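Local structure of ThiJ/PfpI domain protein (4HCJ) at residues 133-137 with 138-142; 147-151 with 152-156; 113-117 with 118-122; 58-62 with 63-67. The protein is of unknown specific function but binds magnesium and, as a DJ-1/PfpI family member, may be a hydrolase. One frame throughout, in Å; residues are numbered along the deposited sequence. Where two conformers were deposited one is given.

Contact 1. Residues 133-137 with 138-142; sequences SHVRH and GNANI
Val135 and Ala140 meet on the buried side of the turn that ends helix 132-137, with Val135 CG1 3.8 Å from Ala140 CB. CG1 lies opposite the backbone N about the first side-chain bond (chi1 175°), which carries it over the alanine methyl and on toward Ile142. Beneath this apolar patch the backbone closes the helix. Gly138 N gives its hydrogen to His134 O at 3.2 Å and, weakly, to Val135 O; Ala140 N adds a weak bond to Val135 O. Asn139 N donates to Arg136 O at 2.9 Å.

The solvent side is looser and partly built of water. Arg136 runs extended from CG to NE and crosses Ile142 at about a right angle: its CG is 3.6 Å from Ile142 CD1, and the same methyl sits over the rim of one guanidinium face. One water, in the plane of the guanidinium, accepts from Arg136 NH1 at 2.7 Å and also from Ile142 N, while another donates to both Arg136 O and Ala140 O. The exposed His137 side chain binds magnesium, with the ion about 2 Å from it.

The two segments supply the end of the helix and the second strand of a beta-alpha-beta unit, in which helix 132-137 leads into strand 141-142, parallel to strand 124-125. Val125 packs on Val135 and Ala140, and Val112 of helix 110-116 touches Val135 and His134.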
loop_
_atom_site.group_PDB
_atom_site.type_symbol
_atom_site.label_atom_id
_atom_site.label_comp_id
_atom_site.label_asym_id
_atom_site.label_seq_id
_atom_site.Cartn_x
_atom_site.Cartn_y
_atom_site.Cartn_z
ATOM N N SER A 133 5.163 10.177 14.095
ATOM C CA SER A 133 4.387 10.084 15.327
ATOM C C SER A 133 3.418 8.898 15.285
ATOM O O SER A 133 3.370 8.076 16.211
ATOM C CB SER A 133 3.624 11.387 15.547
ATOM O OG SER A 133 2.734 11.630 14.484
ATOM N N HIS A 134 2.646 8.814 14.207
ATOM C CA HIS A 134 1.621 7.780 14.104
ATOM C C HIS A 134 2.227 6.400 14.020
ATOM O O HIS A 134 1.709 5.423 14.578
ATOM C CB HIS A 134 0.755 7.998 12.871
ATOM C CG HIS A 134 0.224 9.383 12.762
ATOM N ND1 HIS A 134 -0.863 9.813 13.484
ATOM C CD2 HIS A 134 0.621 10.432 12.004
ATOM C CE1 HIS A 134 -1.099 11.079 13.195
ATOM N NE2 HIS A 134 -0.207 11.479 12.309
ATOM N N VAL A 135 3.330 6.306 13.285
ATOM C CA VAL A 135 3.960 5.020 13.062
ATOM C C VAL A 135 4.632 4.516 14.347
ATOM O O VAL A 135 4.494 3.338 14.707
ATOM C CB VAL A 135 4.883 5.106 11.838
ATOM C CG1 VAL A 135 5.651 3.806 11.634
ATOM C CG2 VAL A 135 4.024 5.407 10.588
ATOM N N ARG A 136 5.311 5.407 15.073
ATOM C CA ARG A 136 5.872 5.021 16.355
ATOM C C ARG A 136 4.775 4.675 17.360
ATOM O O ARG A 136 4.960 3.773 18.194
ATOM C CB ARG A 136 6.757 6.118 16.938
ATOM C CG ARG A 136 8.053 6.315 16.186
ATOM C CD ARG A 136 9.062 7.138 17.012
ATOM N NE ARG A 136 10.240 7.528 16.230
ATOM C CZ ARG A 136 11.289 6.753 15.993
ATOM N NH1 ARG A 136 11.337 5.511 16.471
ATOM N NH2 ARG A 136 12.299 7.231 15.273
ATOM N N HIS A 137 3.633 5.363 17.291
ATOM C CA HIS A 137 2.534 5.062 18.191
ATOM C C HIS A 137 2.045 3.620 18.015
ATOM O O HIS A 137 1.608 2.983 18.983
ATOM C CB HIS A 137 1.389 6.050 17.970
ATOM C CG HIS A 137 0.206 5.809 18.849
ATOM N ND1 HIS A 137 0.173 6.152 20.182
ATOM C CD2 HIS A 137 -0.982 5.220 18.578
ATOM C CE1 HIS A 137 -1.003 5.805 20.684
ATOM N NE2 HIS A 137 -1.719 5.233 19.732
ATOM N N GLY A 138 2.140 3.113 16.787
ATOM C CA GLY A 138 1.835 1.727 16.484
ATOM C C GLY A 138 2.941 0.728 16.800
ATOM O O GLY A 138 2.876 -0.417 16.344
ATOM N N ASN A 139 3.941 1.156 17.571
ATOM C CA ASN A 139 5.010 0.286 18.082
ATOM C C ASN A 139 5.973 -0.214 17.009
ATOM O O ASN A 139 6.733 -1.155 17.256
ATOM C CB ASN A 139 4.472 -0.853 18.961
ATOM C CG ASN A 139 4.032 -0.350 20.313
ATOM O OD1 ASN A 139 4.705 0.489 20.908
ATOM N ND2 ASN A 139 2.902 -0.830 20.799
ATOM N N ALA A 140 5.977 0.425 15.849
ATOM C CA ALA A 140 6.925 0.069 14.805
ATOM C C ALA A 140 8.301 0.662 15.090
ATOM O O ALA A 140 8.426 1.644 15.828
ATOM C CB ALA A 140 6.410 0.531 13.460
ATOM N N ASN A 141 9.330 0.089 14.466
ATOM C CA ASN A 141 10.680 0.634 14.525
ATOM C C ASN A 141 10.983 1.335 13.218
ATOM O O ASN A 141 10.938 0.714 12.161
ATOM C CB ASN A 141 11.721 -0.466 14.740
ATOM C CG ASN A 141 11.333 -1.421 15.838
ATOM O OD1 ASN A 141 11.063 -1.001 16.968
ATOM N ND2 ASN A 141 11.286 -2.711 15.519
ATOM N N ILE A 142 11.296 2.624 13.282
ATOM C CA ILE A 142 11.550 3.388 12.073
ATOM C C ILE A 142 13.016 3.291 11.677
ATOM O O ILE A 142 13.916 3.736 12.412
ATOM C CB ILE A 142 11.112 4.858 12.223
ATOM C CG1 ILE A 142 9.603 4.932 12.509
ATOM C CG2 ILE A 142 11.440 5.619 10.948
ATOM C CD1 ILE A 142 9.084 6.309 12.700
HETATM O O HOH W 1 7.548 2.577 18.249
HETATM O O HOH W 2 12.917 3.360 15.819
#

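Contact 2. Residues 147-151 with 152-156; sequences VVVSG and NIVTA
Val148 and Thr155 face each other as a hydrogen-bonded pair in an antiparallel hairpin, with Val148 N 2.9 Å from Thr155 O and Thr155 N 3.0 Å from Val148 O. Nearer the turn, Ser150 N reaches Ile153 O at 2.8 Å, and Ile153 N returns a bond to Ser150 O. A type II' turn from Ser150 to Ile153 reverses the chain. Gly151 takes a positive phi (64°), a region that favours glycine, as at this place in a type II' turn.

Val147 can be followed outward from its backbone. Its CB stands 3.9 Å from Thr155 O. From there CG1, anti to the backbone N (chi1 -179°), comes closer to that oxygen and also touches Val154 CG1, while CG2 branches to Ala156 CB at 4.1 Å. On this same face Val149 and Val154 lie side by side, pointing the same way, with Val149 CG2 against Val154 CG1. The other face is more polar: a water donates to Val148 O and accepts from Thr155 OG1, 2.8 Å away, and that hydroxyl is also hydrogen-bonded to Thr126 N. Ser150 OG pairs with Asn124 O.

Strand 147-150 is an outermost strand of the main sheet, and strand 153-156 joins it to strand 103-107. Helix 162-174 packs on the face bearing Val147 and Val149, while Met114 of helix 110-116 meets Ile153 and Thr155 on the other.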
loop_
_atom_site.group_PDB
_atom_site.type_symbol
_atom_site.label_atom_id
_atom_site.label_comp_id
_atom_site.label_asym_id
_atom_site.label_seq_id
_atom_site.Cartn_x
_atom_site.Cartn_y
_atom_site.Cartn_z
ATOM N N VAL A 147 13.306 2.207 1.729
ATOM C CA VAL A 147 12.434 1.043 1.593
ATOM C C VAL A 147 12.892 0.004 2.604
ATOM O O VAL A 147 14.107 -0.164 2.824
ATOM C CB VAL A 147 12.534 0.410 0.171
ATOM C CG1 VAL A 147 11.604 -0.784 0.039
ATOM C CG2 VAL A 147 12.230 1.436 -0.905
ATOM N N VAL A 148 11.943 -0.680 3.236
ATOM C CA VAL A 148 12.259 -1.732 4.200
ATOM C C VAL A 148 11.397 -2.946 3.920
ATOM O O VAL A 148 10.166 -2.860 3.901
ATOM C CB VAL A 148 12.036 -1.296 5.672
ATOM C CG1 VAL A 148 12.341 -2.434 6.641
ATOM C CG2 VAL A 148 12.849 -0.049 6.009
ATOM N N VAL A 149 12.048 -4.092 3.727
ATOM C CA VAL A 149 11.365 -5.369 3.584
ATOM C C VAL A 149 11.514 -6.137 4.892
ATOM O O VAL A 149 12.639 -6.425 5.320
ATOM C CB VAL A 149 11.965 -6.203 2.425
ATOM C CG1 VAL A 149 11.338 -7.596 2.380
ATOM C CG2 VAL A 149 11.790 -5.475 1.098
ATOM N N SER A 150 10.386 -6.473 5.513
ATOM C CA SER A 150 10.358 -7.220 6.769
ATOM C C SER A 150 9.427 -8.411 6.582
ATOM O O SER A 150 8.227 -8.334 6.870
ATOM C CB SER A 150 9.891 -6.318 7.918
ATOM O OG SER A 150 10.851 -5.295 8.105
ATOM N N GLY A 151 9.965 -9.505 6.052
ATOM C CA GLY A 151 9.141 -10.648 5.718
ATOM C C GLY A 151 8.146 -10.299 4.628
ATOM O O GLY A 151 8.537 -9.870 3.543
ATOM N N ASN A 152 6.859 -10.468 4.922
ATOM C CA ASN A 152 5.802 -10.156 3.965
ATOM C C ASN A 152 5.352 -8.698 4.018
ATOM O O ASN A 152 4.462 -8.321 3.273
ATOM C CB ASN A 152 4.582 -11.044 4.210
ATOM C CG ASN A 152 4.810 -12.478 3.829
ATOM O OD1 ASN A 152 5.837 -12.827 3.265
ATOM N ND2 ASN A 152 3.844 -13.316 4.131
ATOM N N ILE A 153 5.947 -7.898 4.901
ATOM C CA ILE A 153 5.611 -6.488 5.029
ATOM C C ILE A 153 6.671 -5.661 4.310
ATOM O O ILE A 153 7.869 -5.849 4.533
ATOM C CB ILE A 153 5.498 -6.097 6.528
ATOM C CG1 ILE A 153 4.309 -6.821 7.166
ATOM C CG2 ILE A 153 5.408 -4.584 6.701
ATOM C CD1 ILE A 153 4.234 -6.704 8.666
ATOM N N VAL A 154 6.237 -4.741 3.454
ATOM C CA VAL A 154 7.158 -3.868 2.740
ATOM C C VAL A 154 6.679 -2.429 2.909
ATOM O O VAL A 154 5.504 -2.142 2.696
ATOM C CB VAL A 154 7.233 -4.195 1.222
ATOM C CG1 VAL A 154 8.259 -3.306 0.541
ATOM C CG2 VAL A 154 7.570 -5.674 1.012
ATOM N N THR A 155 7.576 -1.534 3.318
ATOM C CA THR A 155 7.211 -0.138 3.488
ATOM C C THR A 155 8.218 0.757 2.775
ATOM O O THR A 155 9.378 0.369 2.539
ATOM C CB THR A 155 7.079 0.259 4.975
ATOM O OG1 THR A 155 8.312 -0.008 5.650
ATOM C CG2 THR A 155 5.929 -0.478 5.666
ATOM N N ALA A 156 7.779 1.966 2.432
ATOM C CA ALA A 156 8.643 2.953 1.806
ATOM C C ALA A 156 8.252 4.344 2.268
ATOM O O ALA A 156 7.134 4.579 2.736
ATOM C CB ALA A 156 8.610 2.842 0.283
HETATM O O HOH W 3 8.647 -2.696 6.405
#

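Contact 3. Residues 113-117 with 118-122; sequences IMANA and KILEE
Lys118 N donates to Ala115 O at 3.0 Å as helix 110-116 comes to an end. Ile119 N reaches back five residues to Met114 O in a longer, weak bond that is nevertheless fairly straight (163°). With Lys118 at positive phi (66°), the two bonds form a Schellman motif. A water extends the cap by donating to Ala115 O at 2.8 Å and accepting from Leu120 N, so Ala115 O is gripped twice.

Apolar groups close round these bonds. Ile119 CG1 occupies the position between its own backbone N and carbonyl carbon (chi1 68°), which brings it 3.3 Å from Met114 O and carries CD1 alongside Met114 CB and CG. Leu120 approaches from another direction: its CD1 lies 3.5 Å from Ala115 N and also touches the beta carbons of Met114 and Ala115, while CD2 meets the methyl CE of the selenomethionine at position 114. With an alanine in place of Ile119, the CG1 and CD1 contacts go, which is likely to open a gap beside Met114 CB and CG. Farther out, Ile119 also touches Leu98 and Val104.

The chemistry thus divides between two carbonyls at the helix end: Ile119 CG1 packs against the Met114 oxygen, which takes the weak Ile119 N-H, while the Ala115 oxygen is held by a backbone N-H and a water.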
loop_
_atom_site.group_PDB
_atom_site.type_symbol
_atom_site.label_atom_id
_atom_site.label_comp_id
_atom_site.label_asym_id
_atom_site.label_seq_id
_atom_site.Cartn_x
_atom_site.Cartn_y
_atom_site.Cartn_z
ATOM N N ILE A 113 -1.997 3.567 7.756
ATOM C CA ILE A 113 -3.118 2.635 7.839
ATOM C C ILE A 113 -2.653 1.328 8.478
ATOM O O ILE A 113 -3.323 0.756 9.343
ATOM C CB ILE A 113 -3.734 2.371 6.461
ATOM C CG1 ILE A 113 -4.375 3.662 5.917
ATOM C CG2 ILE A 113 -4.762 1.238 6.514
ATOM C CD1 ILE A 113 -4.762 3.584 4.437
HETATM N N MSE A 114 -1.517 0.825 8.001
HETATM C CA MSE A 114 -0.943 -0.407 8.535
HETATM C C MSE A 114 -0.573 -0.277 10.023
HETATM O O MSE A 114 -0.852 -1.185 10.829
HETATM C CB MSE A 114 0.259 -0.806 7.684
HETATM C CG MSE A 114 -0.149 -1.174 6.247
HETATM SE SE MSE A 114 1.298 -1.095 4.949
HETATM C CE MSE A 114 2.514 -2.431 5.675
ATOM N N ALA A 115 0.018 0.860 10.386
ATOM C CA ALA A 115 0.367 1.095 11.776
ATOM C C ALA A 115 -0.887 1.088 12.647
ATOM O O ALA A 115 -0.924 0.457 13.709
ATOM C CB ALA A 115 1.098 2.419 11.908
ATOM N N ASN A 116 -1.915 1.801 12.196
ATOM C CA ASN A 116 -3.158 1.906 12.950
ATOM C C ASN A 116 -3.920 0.582 13.028
ATOM O O ASN A 116 -4.677 0.367 13.971
ATOM C CB ASN A 116 -4.043 2.999 12.374
ATOM C CG ASN A 116 -3.527 4.398 12.654
ATOM O OD1 ASN A 116 -2.572 4.584 13.405
ATOM N ND2 ASN A 116 -4.173 5.389 12.063
ATOM N N ALA A 117 -3.706 -0.302 12.060
ATOM C CA ALA A 117 -4.281 -1.647 12.075
ATOM C C ALA A 117 -3.555 -2.582 13.048
ATOM O O ALA A 117 -3.967 -3.737 13.216
ATOM C CB ALA A 117 -4.228 -2.247 10.680
ATOM N N LYS A 118 -2.480 -2.100 13.671
ATOM C CA LYS A 118 -1.689 -2.870 14.641
ATOM C C LYS A 118 -0.972 -4.048 14.009
ATOM O O LYS A 118 -0.731 -5.059 14.668
ATOM C CB LYS A 118 -2.541 -3.337 15.822
ATOM C CG LYS A 118 -3.177 -2.199 16.545
ATOM C CD LYS A 118 -2.095 -1.311 17.069
ATOM C CE LYS A 118 -2.354 0.104 16.698
ATOM N NZ LYS A 118 -2.838 0.832 17.918
ATOM N N ILE A 119 -0.618 -3.925 12.740
ATOM C CA ILE A 119 0.177 -4.967 12.099
ATOM C C ILE A 119 1.659 -4.634 12.026
ATOM O O ILE A 119 2.442 -5.434 11.524
ATOM C CB ILE A 119 -0.361 -5.361 10.697
ATOM C CG1 ILE A 119 -0.202 -4.230 9.661
ATOM C CG2 ILE A 119 -1.811 -5.877 10.786
ATOM C CD1 ILE A 119 -0.152 -4.764 8.231
ATOM N N LEU A 120 2.052 -3.481 12.551
ATOM C CA LEU A 120 3.454 -3.074 12.519
ATOM C C LEU A 120 4.098 -3.086 13.905
ATOM O O LEU A 120 5.225 -2.600 14.068
ATOM C CB LEU A 120 3.639 -1.700 11.876
ATOM C CG LEU A 120 3.056 -1.551 10.468
ATOM C CD1 LEU A 120 3.352 -0.153 9.919
ATOM C CD2 LEU A 120 3.591 -2.612 9.528
ATOM N N GLU A 121 3.416 -3.634 14.910
ATOM C CA GLU A 121 4.003 -3.663 16.244
ATOM C C GLU A 121 5.276 -4.506 16.252
ATOM O O GLU A 121 5.262 -5.675 15.855
ATOM C CB GLU A 121 3.004 -4.190 17.267
ATOM C CG GLU A 121 1.751 -3.364 17.378
ATOM C CD GLU A 121 1.045 -3.571 18.702
ATOM O OE1 GLU A 121 0.553 -4.689 18.965
ATOM O OE2 GLU A 121 0.979 -2.611 19.495
ATOM N N GLU A 122 6.382 -3.905 16.691
ATOM C CA GLU A 122 7.684 -4.570 16.756
ATOM C C GLU A 122 8.242 -4.927 15.373
ATOM O O GLU A 122 9.129 -5.762 15.282
ATOM C CB GLU A 122 7.662 -5.788 17.690
ATOM C CG GLU A 122 6.854 -5.570 18.949
ATOM C CD GLU A 122 7.320 -4.391 19.772
ATOM O OE1 GLU A 122 8.547 -4.194 19.883
ATOM O OE2 GLU A 122 6.463 -3.650 20.319
HETATM O O HOH W 4 1.158 -1.325 14.268
#

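Contact 4. Residues 58-62 with 63-67; sequences IDLLF and SEVDA
Leu61 and Glu64 are joined by two hydrogen bonds, one from each backbone N-H. Leu61 N points almost straight (171°) at Glu64 OE1, 2.9 Å away, meeting it from above the carboxylate plane; in return Glu64 N donates to Leu61 O, also at 2.9 Å. The next bond, Val65 N to Phe62 O at 3.1 Å, continues the turn. A water bridges Asp59 O and Glu64 OE1, giving to both, so this carboxylate oxygen receives two hydrogens.

Apolar contacts flank the acid on its Leu60 and Leu61 side. The Glu64 chain, extended beyond CG (chi2 171°), crosses Leu61 obliquely and sets OE1 3.7 Å from Leu61 CG. Leu60 CD2 touches Glu64 CB at 4.0 Å, and Ser63 OG lies 3.6 Å from Leu61 CB. A glycine in place of Leu61 would probably leave the carboxylate and Ser63 OG without their apolar cover.

Phe62, which is buried, and Val65 both touch Leu93 of helix 88-99. The arrangement is a 3-10 turn that ends strand 55-61 of the alpha-beta-alpha sandwich, with a glutamate side chain returning to the strand's backbone N-H.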
loop_
_atom_site.group_PDB
_atom_site.type_symbol
_atom_site.label_atom_id
_atom_site.label_comp_id
_atom_site.label_asym_id
_atom_site.label_seq_id
_atom_site.Cartn_x
_atom_site.Cartn_y
_atom_site.Cartn_z
ATOM N N ILE A 58 -11.330 3.425 -10.383
ATOM C CA ILE A 58 -11.445 2.569 -9.218
ATOM C C ILE A 58 -12.246 1.344 -9.634
ATOM O O ILE A 58 -13.399 1.462 -10.071
ATOM C CB ILE A 58 -12.136 3.286 -8.055
ATOM C CG1 ILE A 58 -11.337 4.515 -7.627
ATOM C CG2 ILE A 58 -12.352 2.323 -6.905
ATOM C CD1 ILE A 58 -12.192 5.606 -6.989
ATOM N N ASP A 59 -11.639 0.167 -9.498
ATOM C CA ASP A 59 -12.247 -1.092 -9.899
ATOM C C ASP A 59 -13.211 -1.678 -8.874
ATOM O O ASP A 59 -14.183 -2.351 -9.256
ATOM C CB ASP A 59 -11.156 -2.125 -10.182
ATOM C CG ASP A 59 -10.184 -1.655 -11.232
ATOM O OD1 ASP A 59 -10.590 -1.604 -12.408
ATOM O OD2 ASP A 59 -9.037 -1.311 -10.893
ATOM N N LEU A 60 -12.894 -1.483 -7.595
ATOM C CA LEU A 60 -13.534 -2.207 -6.504
ATOM C C LEU A 60 -13.793 -1.282 -5.327
ATOM O O LEU A 60 -12.968 -0.417 -5.021
ATOM C CB LEU A 60 -12.571 -3.298 -5.975
ATOM C CG LEU A 60 -12.293 -4.459 -6.930
ATOM C CD1 LEU A 60 -11.045 -5.223 -6.505
ATOM C CD2 LEU A 60 -13.473 -5.411 -6.992
ATOM N N LEU A 61 -14.899 -1.509 -4.634
ATOM C CA LEU A 61 -15.060 -0.964 -3.298
ATOM C C LEU A 61 -14.200 -1.781 -2.339
ATOM O O LEU A 61 -13.964 -2.970 -2.580
ATOM C CB LEU A 61 -16.503 -1.097 -2.836
ATOM C CG LEU A 61 -17.536 -0.401 -3.727
ATOM C CD1 LEU A 61 -18.930 -0.786 -3.271
ATOM C CD2 LEU A 61 -17.354 1.109 -3.671
ATOM N N PHE A 62 -13.775 -1.186 -1.217
ATOM C CA PHE A 62 -13.094 -1.982 -0.189
ATOM C C PHE A 62 -13.926 -3.226 0.144
ATOM O O PHE A 62 -13.385 -4.334 0.323
ATOM C CB PHE A 62 -12.876 -1.172 1.095
ATOM C CG PHE A 62 -12.049 0.072 0.918
ATOM C CD1 PHE A 62 -10.954 0.103 0.068
ATOM C CD2 PHE A 62 -12.385 1.226 1.605
ATOM C CE1 PHE A 62 -10.202 1.263 -0.075
ATOM C CE2 PHE A 62 -11.640 2.383 1.466
ATOM C CZ PHE A 62 -10.554 2.405 0.619
ATOM N N SER A 63 -15.238 -3.041 0.230
ATOM C CA SER A 63 -16.126 -4.112 0.632
ATOM C C SER A 63 -16.224 -5.248 -0.370
ATOM O O SER A 63 -16.742 -6.308 -0.015
ATOM C CB SER A 63 -17.530 -3.572 0.885
ATOM O OG SER A 63 -18.100 -3.091 -0.324
ATOM N N GLU A 64 -15.737 -5.026 -1.599
ATOM C CA GLU A 64 -15.758 -6.033 -2.662
ATOM C C GLU A 64 -14.464 -6.815 -2.777
ATOM O O GLU A 64 -14.355 -7.720 -3.589
ATOM C CB GLU A 64 -16.066 -5.367 -4.009
ATOM C CG GLU A 64 -17.483 -4.804 -4.085
ATOM C CD GLU A 64 -17.751 -3.949 -5.319
ATOM O OE1 GLU A 64 -16.813 -3.325 -5.864
ATOM O OE2 GLU A 64 -18.924 -3.878 -5.735
ATOM N N VAL A 65 -13.483 -6.483 -1.955
ATOM C CA VAL A 65 -12.186 -7.134 -2.058
ATOM C C VAL A 65 -12.218 -8.544 -1.500
ATOM O O VAL A 65 -12.690 -8.765 -0.388
ATOM C CB VAL A 65 -11.123 -6.313 -1.322
ATOM C CG1 VAL A 65 -9.814 -7.100 -1.178
ATOM C CG2 VAL A 65 -10.907 -4.994 -2.044
ATOM N N ASP A 66 -11.704 -9.481 -2.292
ATOM C CA ASP A 66 -11.512 -10.865 -1.879
ATOM C C ASP A 66 -10.017 -11.135 -1.937
ATOM O O ASP A 66 -9.411 -11.090 -3.010
ATOM C CB ASP A 66 -12.262 -11.807 -2.826
ATOM C CG ASP A 66 -12.219 -13.256 -2.379
ATOM O OD1 ASP A 66 -11.369 -13.618 -1.537
ATOM O OD2 ASP A 66 -13.046 -14.040 -2.887
ATOM N N ALA A 67 -9.418 -11.420 -0.786
ATOM C CA ALA A 67 -7.975 -11.647 -0.728
ATOM C C ALA A 67 -7.480 -12.791 -1.615
ATOM O O ALA A 67 -6.332 -12.783 -2.047
ATOM C CB ALA A 67 -7.511 -11.858 0.713
HETATM O O HOH W 5 -16.676 -3.360 -8.589
#

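Contacts 1 and 3 are neighbours, their centres 8 Å apart: Asn139 O lies 2.8 Å from Glu122 N and Asn139 ND2 2.9 Å from Glu121 OE2, both probable hydrogen bonds. Contact 3 also leans on contact 2, where Ile153 CD1 is 3.6 Å from Ile119 O, so the loop 118-122 is shared between the hairpin and the magnesium side. There the side chain of His137 comes within about 2 Å of a bound magnesium, and that of Lys118 within about 4 Å of one. Contact 4 stands apart, its centre about 28 Å from that of contact 1 and on the opposite side of the chain's centre, although it reaches the same sheet as contact 2.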